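Local coordinates for protein PAN2-PAN3 deadenylation complex catalytic subunit pan2 (PDB 4CZX) that probably shortens mRNA poly(A) tails as the catalytic subunit of the PAN deadenylation complex, represented here by its N-terminal WD40 domain, at residues K48-S53 with F62-I67; V15-P20 with L42-Q47; A30-F35 with G73-F78. All coordinates share one frame; numbering follows the deposited sequence.

How the interactions relate
All three contacts involve one blade of the WD40 propeller, the antiparallel sheet of strands 32-35, 41-45, 50-55 and 60-66. Interaction 1 pairs its last two strands. Interaction 2 sets residues 42-47 against the end of strand 10-16 of the closing blade and the residues after it, and interaction 3 joins strand 32-35 to the start of the next blade. Centres of interactions 1 and 2 lie about 8 Å apart, of 2 and 3 about 9 Å, of 1 and 3 about 10 Å. Backbone links run through the blade, with Ile44 N 2.9 Å from Gly52 O and Ser31 N 2.9 Å from Gly45 O. The exonuclease domain that binds the metals is not part of this chain.

Interaction 1 of 3, residues K48-S53 with F62-I67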
loop_
_atom_site.group_PDB
_atom_site.type_symbol
_atom_site.label_atom_id
_atom_site.label_comp_id
_atom_site.label_asym_id
_atom_site.label_seq_id
_atom_site.Cartn_x
_atom_site.Cartn_y
_atom_site.Cartn_z
ATOM N N LYS A 48 -10.635 5.910 -18.502
ATOM C CA LYS A 48 -9.273 5.772 -17.984
ATOM C C LYS A 48 -8.629 4.474 -18.472
ATOM O O LYS A 48 -7.581 4.054 -17.980
ATOM C CB LYS A 48 -9.260 5.826 -16.449
ATOM C CG LYS A 48 -9.573 7.225 -15.880
ATOM C CD LYS A 48 -10.019 7.136 -14.419
ATOM C CE LYS A 48 -8.865 6.764 -13.486
ATOM N NZ LYS A 48 -9.319 6.098 -12.214
ATOM N N GLY A 49 -9.258 3.825 -19.434
ATOM C CA GLY A 49 -8.635 2.659 -20.042
ATOM C C GLY A 49 -8.958 1.295 -19.454
ATOM O O GLY A 49 -8.285 0.313 -19.773
ATOM N N PHE A 50 -9.982 1.192 -18.614
ATOM C CA PHE A 50 -10.425 -0.160 -18.243
ATOM C C PHE A 50 -11.209 -0.787 -19.397
ATOM O O PHE A 50 -12.016 -0.115 -20.052
ATOM C CB PHE A 50 -11.290 -0.145 -16.976
ATOM C CG PHE A 50 -10.736 -0.985 -15.864
ATOM C CD1 PHE A 50 -10.930 -2.364 -15.854
ATOM C CD2 PHE A 50 -10.028 -0.404 -14.834
ATOM C CE1 PHE A 50 -10.411 -3.140 -14.822
ATOM C CE2 PHE A 50 -9.507 -1.172 -13.799
ATOM C CZ PHE A 50 -9.700 -2.539 -13.788
ATOM N N ALA A 51 -10.945 -2.067 -19.648
ATOM C CA ALA A 51 -11.718 -2.864 -20.592
ATOM C C ALA A 51 -12.540 -3.869 -19.812
ATOM O O ALA A 51 -11.994 -4.600 -18.966
ATOM C CB ALA A 51 -10.799 -3.588 -21.574
ATOM N N GLY A 52 -13.844 -3.893 -20.058
ATOM C CA GLY A 52 -14.695 -4.928 -19.490
ATOM C C GLY A 52 -15.365 -5.742 -20.589
ATOM O O GLY A 52 -15.823 -5.174 -21.574
ATOM N N SER A 53 -15.412 -7.066 -20.424
ATOM C CA SER A 53 -16.097 -7.940 -21.376
ATOM C C SER A 53 -17.309 -8.596 -20.720
ATOM O O SER A 53 -17.290 -8.913 -19.520
ATOM C CB SER A 53 -15.150 -9.011 -21.923
ATOM O OG SER A 53 -14.810 -9.965 -20.931
ATOM N N PHE A 62 -17.595 -11.135 -17.762
ATOM C CA PHE A 62 -16.597 -12.167 -18.055
ATOM C C PHE A 62 -15.244 -11.757 -17.491
ATOM O O PHE A 62 -14.876 -12.188 -16.406
ATOM C CB PHE A 62 -16.492 -12.443 -19.564
ATOM C CG PHE A 62 -15.490 -13.520 -19.911
ATOM C CD1 PHE A 62 -15.512 -14.741 -19.254
ATOM C CD2 PHE A 62 -14.519 -13.305 -20.877
ATOM C CE1 PHE A 62 -14.589 -15.733 -19.554
ATOM C CE2 PHE A 62 -13.589 -14.297 -21.183
ATOM C CZ PHE A 62 -13.624 -15.506 -20.516
ATOM N N THR A 63 -14.509 -10.918 -18.215
ATOM C CA THR A 63 -13.215 -10.456 -17.732
ATOM C C THR A 63 -13.155 -8.937 -17.714
ATOM O O THR A 63 -13.988 -8.262 -18.321
ATOM C CB THR A 63 -12.048 -10.984 -18.587
ATOM O OG1 THR A 63 -12.281 -10.659 -19.962
ATOM C CG2 THR A 63 -11.894 -12.520 -18.433
ATOM N N ALA A 64 -12.169 -8.399 -17.006
ATOM C CA ALA A 64 -11.993 -6.953 -16.950
ATOM C C ALA A 64 -10.581 -6.637 -16.501
ATOM O O ALA A 64 -10.065 -7.262 -15.564
ATOM C CB ALA A 64 -13.026 -6.312 -16.021
ATOM N N PHE A 65 -9.952 -5.683 -17.182
ATOM C CA PHE A 65 -8.571 -5.314 -16.879
ATOM C C PHE A 65 -8.222 -3.985 -17.526
ATOM O O PHE A 65 -8.789 -3.616 -18.550
ATOM C CB PHE A 65 -7.594 -6.412 -17.338
ATOM C CG PHE A 65 -7.898 -6.970 -18.709
ATOM C CD1 PHE A 65 -7.341 -6.403 -19.848
ATOM C CD2 PHE A 65 -8.733 -8.061 -18.853
ATOM C CE1 PHE A 65 -7.628 -6.927 -21.131
ATOM C CE2 PHE A 65 -9.041 -8.574 -20.127
ATOM C CZ PHE A 65 -8.480 -8.012 -21.260
ATOM N N ARG A 66 -7.289 -3.265 -16.916
ATOM C CA ARG A 66 -6.874 -1.981 -17.449
ATOM C C ARG A 66 -5.827 -2.201 -18.530
ATOM O O ARG A 66 -4.913 -2.998 -18.359
ATOM C CB ARG A 66 -6.330 -1.075 -16.338
ATOM C CG ARG A 66 -6.240 0.381 -16.800
ATOM C CD ARG A 66 -5.648 1.307 -15.691
ATOM N NE ARG A 66 -6.471 1.373 -14.484
ATOM C CZ ARG A 66 -7.622 2.033 -14.398
ATOM N NH1 ARG A 66 -8.100 2.660 -15.461
ATOM N NH2 ARG A 66 -8.305 2.059 -13.255
ATOM N N ILE A 67 -5.959 -1.509 -19.656
ATOM C CA ILE A 67 -5.095 -1.806 -20.798
ATOM C C ILE A 67 -3.990 -0.753 -21.035
ATOM O O ILE A 67 -3.154 -0.921 -21.924
ATOM C CB ILE A 67 -5.954 -2.022 -22.098
ATOM C CG1 ILE A 67 -6.869 -0.830 -22.419
ATOM C CG2 ILE A 67 -6.823 -3.263 -21.922
ATOM C CD1 ILE A 67 -6.194 0.337 -23.132
HETATM O O HOH W 1 -16.430 -7.465 -17.124
#
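Ala51 and Phe65 form the hydrogen-bonded antiparallel pair at the middle of this contact, with Ala51 N to Phe65 O and Phe65 N to Ala51 O both 2.9 Å. Beyond Gly52 and Ala64 the regular pairing gives way: Ser53 bonds to two successive residues, its N-H going almost straight to Thr63 O (173°) and its O accepting from Phe62 N. At the other end Ile67 N reaches Gly49 O at 3.0 Å. Water 1 donates to both Ser53 O and Thr63 O. Strands 50-55 and 60-66 are the last hairpin of a WD40 blade, and beyond it a chain of another protein hydrogen-bonds to the backbone of Ala64. Among the side chains, Arg66 lies across Phe50. Its CB sits over the ring face, 4.2 Å from the centroid, and a bend at chi3 (-63°) sets a guanidinium face against the CD2 edge of the ring, planes 80° apart, with Arg66 NH2 3.4 Å from Phe50 CD2. Arg66 NH1 makes a weak hydrogen bond to Lys48 O. Lys48 NZ and Arg66 NH2, 4.3 Å apart, share Asp24, and Lys48 also pairs with Glu70; these carboxylates probably offset the like charges. Ser53 OG lies 2.8 Å from Thr63 OG1, itself hydrogen-bonded to Arg98 O.

Interaction 2 of 3, residues V15-P20 with L42-Q47; sequences VAYPSP and LWIGTQ
With chi1 at -163°, Tyr17 swings its ring away from its own backbone N and lays it along Ile44, whose CG2 branch, likewise anti to the backbone N, comes to meet it. The methyl arrives at the ring edge, near the ring plane, with Ile44 CG2 3.6 Å from Tyr17 CD2. In Thr46 the polar and apolar branches turn different ways: CG2 approaches the Tyr17 ring obliquely, 3.7 Å from Tyr17 CE2, while OG1 is engaged by Asp24 and by the backbone N atoms of Lys48 and Phe50. A cis peptide joins Tyr17 to Pro18, and the proline ring lies beside the same threonine methyl, Pro18 CB standing 4.1 Å from Thr46 CG2. This is where two blades of the WD40 propeller meet. Strand 10-16, from the N-terminal part of the chain, forms the outermost strand of the blade otherwise built from the C-terminal strands 290-295, 302-306 and 310-315, a closure of the ring often called the Velcro; strand 41-45 belongs to the neighbouring blade. Val15 still pairs through its backbone with Thr311, yet its CG1 reaches across to Ile44 CD1 at 4.0 Å. Between 15-20 and 42-47 the side-chain contacts are apolar. The Tyr17 ring is further hemmed in by Phe54, edge-to-face, and by His22, and its hydroxyl end lies near Phe50 on strand 50-55, next to strand 41-45 in its blade.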
loop_
_atom_site.group_PDB
_atom_site.type_symbol
_atom_site.label_atom_id
_atom_site.label_comp_id
_atom_site.label_asym_id
_atom_site.label_seq_id
_atom_site.Cartn_x
_atom_site.Cartn_y
_atom_site.Cartn_z
ATOM N N VAL A 15 -26.106 -3.333 -18.396
ATOM C CA VAL A 15 -25.082 -3.301 -17.373
ATOM C C VAL A 15 -24.612 -1.864 -17.192
ATOM O O VAL A 15 -24.604 -1.075 -18.134
ATOM C CB VAL A 15 -23.885 -4.239 -17.712
ATOM C CG1 VAL A 15 -23.082 -3.703 -18.889
ATOM C CG2 VAL A 15 -22.977 -4.421 -16.479
ATOM N N ALA A 16 -24.267 -1.513 -15.960
ATOM C CA ALA A 16 -23.636 -0.238 -15.689
ATOM C C ALA A 16 -22.130 -0.430 -15.752
ATOM O O ALA A 16 -21.570 -1.235 -15.006
ATOM C CB ALA A 16 -24.070 0.299 -14.324
ATOM N N TYR A 17 -21.464 0.278 -16.656
ATOM C CA TYR A 17 -20.014 0.123 -16.772
ATOM C C TYR A 17 -19.395 1.395 -17.343
ATOM O O TYR A 17 -19.647 1.742 -18.496
ATOM C CB TYR A 17 -19.640 -1.110 -17.641
ATOM C CG TYR A 17 -18.192 -1.508 -17.437
ATOM C CD1 TYR A 17 -17.811 -2.248 -16.325
ATOM C CD2 TYR A 17 -17.202 -1.089 -18.317
ATOM C CE1 TYR A 17 -16.490 -2.589 -16.109
ATOM C CE2 TYR A 17 -15.890 -1.422 -18.115
ATOM C CZ TYR A 17 -15.538 -2.174 -17.005
ATOM O OH TYR A 17 -14.228 -2.498 -16.786
ATOM N N PRO A 18 -18.595 2.116 -16.531
ATOM C CA PRO A 18 -18.234 1.809 -15.138
ATOM C C PRO A 18 -19.365 2.123 -14.156
ATOM O O PRO A 18 -19.984 3.177 -14.266
ATOM C CB PRO A 18 -17.021 2.716 -14.889
ATOM C CG PRO A 18 -17.291 3.930 -15.764
ATOM C CD PRO A 18 -17.949 3.355 -17.009
ATOM N N SER A 19 -19.631 1.210 -13.223
ATOM C CA SER A 19 -20.638 1.409 -12.176
ATOM C C SER A 19 -20.092 2.306 -11.046
ATOM O O SER A 19 -18.895 2.581 -11.013
ATOM C CB SER A 19 -21.070 0.062 -11.604
ATOM O OG SER A 19 -20.172 -0.348 -10.592
ATOM N N PRO A 20 -20.958 2.756 -10.114
ATOM C CA PRO A 20 -20.456 3.632 -9.038
ATOM C C PRO A 20 -19.315 3.053 -8.189
ATOM O O PRO A 20 -18.551 3.826 -7.610
ATOM C CB PRO A 20 -21.700 3.857 -8.176
ATOM C CG PRO A 20 -22.824 3.814 -9.168
ATOM C CD PRO A 20 -22.433 2.704 -10.115
ATOM N N LEU A 42 -19.333 -8.802 -25.594
ATOM C CA LEU A 42 -19.392 -7.362 -25.841
ATOM C C LEU A 42 -18.344 -6.675 -24.969
ATOM O O LEU A 42 -18.289 -6.901 -23.749
ATOM C CB LEU A 42 -20.782 -6.802 -25.542
ATOM C CG LEU A 42 -20.959 -5.290 -25.757
ATOM C CD1 LEU A 42 -20.909 -4.925 -27.241
ATOM C CD2 LEU A 42 -22.261 -4.812 -25.136
ATOM N N TRP A 43 -17.511 -5.847 -25.590
ATOM C CA TRP A 43 -16.461 -5.126 -24.876
ATOM C C TRP A 43 -16.804 -3.653 -24.672
ATOM O O TRP A 43 -17.307 -2.989 -25.590
ATOM C CB TRP A 43 -15.140 -5.253 -25.628
ATOM C CG TRP A 43 -14.590 -6.662 -25.586
ATOM C CD1 TRP A 43 -14.918 -7.694 -26.415
ATOM C CD2 TRP A 43 -13.644 -7.189 -24.643
ATOM N NE1 TRP A 43 -14.221 -8.831 -26.059
ATOM C CE2 TRP A 43 -13.433 -8.544 -24.976
ATOM C CE3 TRP A 43 -12.945 -6.642 -23.557
ATOM C CZ2 TRP A 43 -12.552 -9.368 -24.260
ATOM C CZ3 TRP A 43 -12.071 -7.465 -22.843
ATOM C CH2 TRP A 43 -11.880 -8.807 -23.201
ATOM N N ILE A 44 -16.529 -3.150 -23.468
ATOM C CA ILE A 44 -16.836 -1.756 -23.100
ATOM C C ILE A 44 -15.593 -1.102 -22.517
ATOM O O ILE A 44 -14.932 -1.687 -21.656
ATOM C CB ILE A 44 -17.992 -1.682 -22.069
ATOM C CG1 ILE A 44 -19.217 -2.447 -22.580
ATOM C CG2 ILE A 44 -18.318 -0.227 -21.673
ATOM C CD1 ILE A 44 -20.358 -2.499 -21.598
ATOM N N GLY A 45 -15.255 0.102 -22.982
ATOM C CA GLY A 45 -14.098 0.796 -22.442
ATOM C C GLY A 45 -14.469 1.960 -21.531
ATOM O O GLY A 45 -15.541 2.541 -21.691
ATOM N N THR A 46 -13.602 2.287 -20.567
ATOM C CA THR A 46 -13.805 3.454 -19.685
ATOM C C THR A 46 -12.908 4.625 -20.061
ATOM O O THR A 46 -11.963 4.482 -20.837
ATOM C CB THR A 46 -13.520 3.136 -18.171
ATOM O OG1 THR A 46 -12.105 3.115 -17.938
ATOM C CG2 THR A 46 -14.146 1.806 -17.730
ATOM N N GLN A 47 -13.176 5.776 -19.449
ATOM C CA GLN A 47 -12.449 7.000 -19.742
ATOM C C GLN A 47 -11.009 6.976 -19.220
ATOM O O GLN A 47 -10.261 7.930 -19.443
ATOM C CB GLN A 47 -13.199 8.213 -19.150
ATOM C CG GLN A 47 -14.609 8.417 -19.719
ATOM C CD GLN A 47 -14.581 8.741 -21.194
ATOM O OE1 GLN A 47 -13.601 9.299 -21.688
ATOM N NE2 GLN A 47 -15.651 8.374 -21.919
#

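Interaction 3 of 3, residues A30-F35 with G73-F78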
loop_
_atom_site.group_PDB
_atom_site.type_symbol
_atom_site.label_atom_id
_atom_site.label_comp_id
_atom_site.label_asym_id
_atom_site.label_seq_id
_atom_site.Cartn_x
_atom_site.Cartn_y
_atom_site.Cartn_z
ATOM N N ALA A 30 -18.890 5.191 -20.598
ATOM C CA ALA A 30 -18.075 4.409 -21.518
ATOM C C ALA A 30 -17.485 5.282 -22.634
ATOM O O ALA A 30 -18.093 6.272 -23.058
ATOM C CB ALA A 30 -18.901 3.261 -22.109
ATOM N N SER A 31 -16.286 4.919 -23.075
ATOM C CA SER A 31 -15.560 5.649 -24.107
ATOM C C SER A 31 -15.767 5.003 -25.468
ATOM O O SER A 31 -15.600 5.650 -26.515
ATOM C CB SER A 31 -14.065 5.692 -23.775
ATOM O OG SER A 31 -13.544 4.365 -23.707
ATOM N N THR A 32 -16.107 3.715 -25.457
ATOM C CA THR A 32 -16.353 2.979 -26.698
ATOM C C THR A 32 -16.958 1.615 -26.348
ATOM O O THR A 32 -16.779 1.117 -25.226
ATOM C CB THR A 32 -15.046 2.806 -27.523
ATOM O OG1 THR A 32 -15.331 2.191 -28.784
ATOM C CG2 THR A 32 -14.024 1.943 -26.760
ATOM N N ILE A 33 -17.712 1.035 -27.276
ATOM C CA ILE A 33 -18.150 -0.356 -27.143
ATOM C C ILE A 33 -17.981 -1.078 -28.473
ATOM O O ILE A 33 -18.043 -0.453 -29.538
ATOM C CB ILE A 33 -19.631 -0.471 -26.676
ATOM C CG1 ILE A 33 -20.597 -0.099 -27.809
ATOM C CG2 ILE A 33 -19.899 0.403 -25.420
ATOM C CD1 ILE A 33 -22.057 -0.137 -27.394
ATOM N N ALA A 34 -17.766 -2.389 -28.415
ATOM C CA ALA A 34 -17.683 -3.207 -29.632
ATOM C C ALA A 34 -17.972 -4.672 -29.351
ATOM O O ALA A 34 -17.442 -5.257 -28.403
ATOM C CB ALA A 34 -16.304 -3.075 -30.284
ATOM N N PHE A 35 -18.813 -5.262 -30.191
ATOM C CA PHE A 35 -19.006 -6.702 -30.204
ATOM C C PHE A 35 -17.746 -7.423 -30.653
ATOM O O PHE A 35 -17.168 -7.075 -31.677
ATOM C CB PHE A 35 -20.161 -7.069 -31.135
ATOM C CG PHE A 35 -21.514 -6.854 -30.535
ATOM C CD1 PHE A 35 -22.020 -7.752 -29.606
ATOM C CD2 PHE A 35 -22.291 -5.768 -30.912
ATOM C CE1 PHE A 35 -23.271 -7.566 -29.054
ATOM C CE2 PHE A 35 -23.546 -5.574 -30.371
ATOM C CZ PHE A 35 -24.038 -6.472 -29.437
ATOM N N GLY A 73 -5.755 8.112 -20.301
ATOM C CA GLY A 73 -7.097 8.523 -20.682
ATOM C C GLY A 73 -7.975 7.409 -21.239
ATOM O O GLY A 73 -7.862 6.251 -20.835
ATOM N N PRO A 74 -8.874 7.759 -22.173
ATOM C CA PRO A 74 -9.922 6.828 -22.597
ATOM C C PRO A 74 -9.420 5.646 -23.413
ATOM O O PRO A 74 -8.425 5.749 -24.124
ATOM C CB PRO A 74 -10.852 7.698 -23.466
ATOM C CG PRO A 74 -10.042 8.889 -23.832
ATOM C CD PRO A 74 -9.112 9.127 -22.673
ATOM N N LEU A 75 -10.127 4.534 -23.293
ATOM C CA LEU A 75 -9.933 3.414 -24.197
ATOM C C LEU A 75 -10.602 3.857 -25.495
ATOM O O LEU A 75 -11.798 4.121 -25.503
ATOM C CB LEU A 75 -10.553 2.130 -23.634
ATOM C CG LEU A 75 -9.912 0.803 -24.066
ATOM C CD1 LEU A 75 -10.550 -0.381 -23.330
ATOM C CD2 LEU A 75 -10.030 0.621 -25.574
ATOM N N ARG A 76 -9.828 3.983 -26.567
ATOM C CA ARG A 76 -10.338 4.635 -27.778
ATOM C C ARG A 76 -11.069 3.700 -28.727
ATOM O O ARG A 76 -12.047 4.108 -29.375
ATOM C CB ARG A 76 -9.190 5.317 -28.523
ATOM C CG ARG A 76 -8.394 6.295 -27.665
ATOM C CD ARG A 76 -8.606 7.674 -28.150
ATOM N NE ARG A 76 -7.981 8.688 -27.318
ATOM C CZ ARG A 76 -8.618 9.787 -26.924
ATOM N NH1 ARG A 76 -9.881 9.970 -27.281
ATOM N NH2 ARG A 76 -8.000 10.680 -26.160
ATOM N N GLN A 77 -10.587 2.464 -28.832
ATOM C CA GLN A 77 -11.130 1.507 -29.811
ATOM C C GLN A 77 -10.661 0.078 -29.509
ATOM O O GLN A 77 -9.578 -0.118 -28.935
ATOM C CB GLN A 77 -10.713 1.894 -31.236
ATOM C CG GLN A 77 -11.448 1.142 -32.377
ATOM C CD GLN A 77 -10.763 1.320 -33.731
ATOM O OE1 GLN A 77 -10.082 2.318 -33.962
ATOM N NE2 GLN A 77 -10.892 0.325 -34.605
ATOM N N PHE A 78 -11.496 -0.890 -29.886
ATOM C CA PHE A 78 -11.163 -2.317 -29.877
ATOM C C PHE A 78 -10.978 -2.834 -31.306
ATOM O O PHE A 78 -11.605 -2.323 -32.248
ATOM C CB PHE A 78 -12.272 -3.150 -29.231
ATOM C CG PHE A 78 -12.613 -2.770 -27.822
ATOM C CD1 PHE A 78 -11.853 -3.236 -26.754
ATOM C CD2 PHE A 78 -13.749 -2.014 -27.556
ATOM C CE1 PHE A 78 -12.196 -2.903 -25.440
ATOM C CE2 PHE A 78 -14.095 -1.678 -26.249
ATOM C CZ PHE A 78 -13.316 -2.126 -25.188
HETATM O O HOH W 2 -14.221 0.041 -30.324
#
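Two neighbouring blades of the WD40 propeller meet where Ser31, Thr32 and Ala34 of 30-35 face Pro74, Leu75 and Phe78 of 73-78, the start of the next blade. The touching parts run almost parallel, 8° apart, and side chains and a water join them. Ser31 OG donates to Leu75 O in a short bond of 2.5 Å, lying in the carbonyl plane on a lone pair; it also has a weak hydrogen bond with Thr46 O. Ser31 CB packs 3.8 Å from Pro74 CB. An alanine in place of Ser31 would remove the hydroxyl and is likely to leave Leu75 O without this donor and Thr46 O without its weak bond. Thr32 splits its branches: CG2 points between Leu75 O and the Phe78 ring, 3.7 Å from Phe78 CE2, which it approaches obliquely, whereas OG1, anti to the backbone N (chi1 -175°), holds water 2 at 2.9 Å. That water accepts from Phe78 N at 2.9 Å. Farther along, Ala34 CB sits 3.9 Å from Phe78 CD2, and Leu75 CD2 and Trp43 also pack on the phenylalanine. Between these segments the polar link thus rests on one hydroxyl and one water reaching main-chain atoms, not on a strand-to-strand ladder.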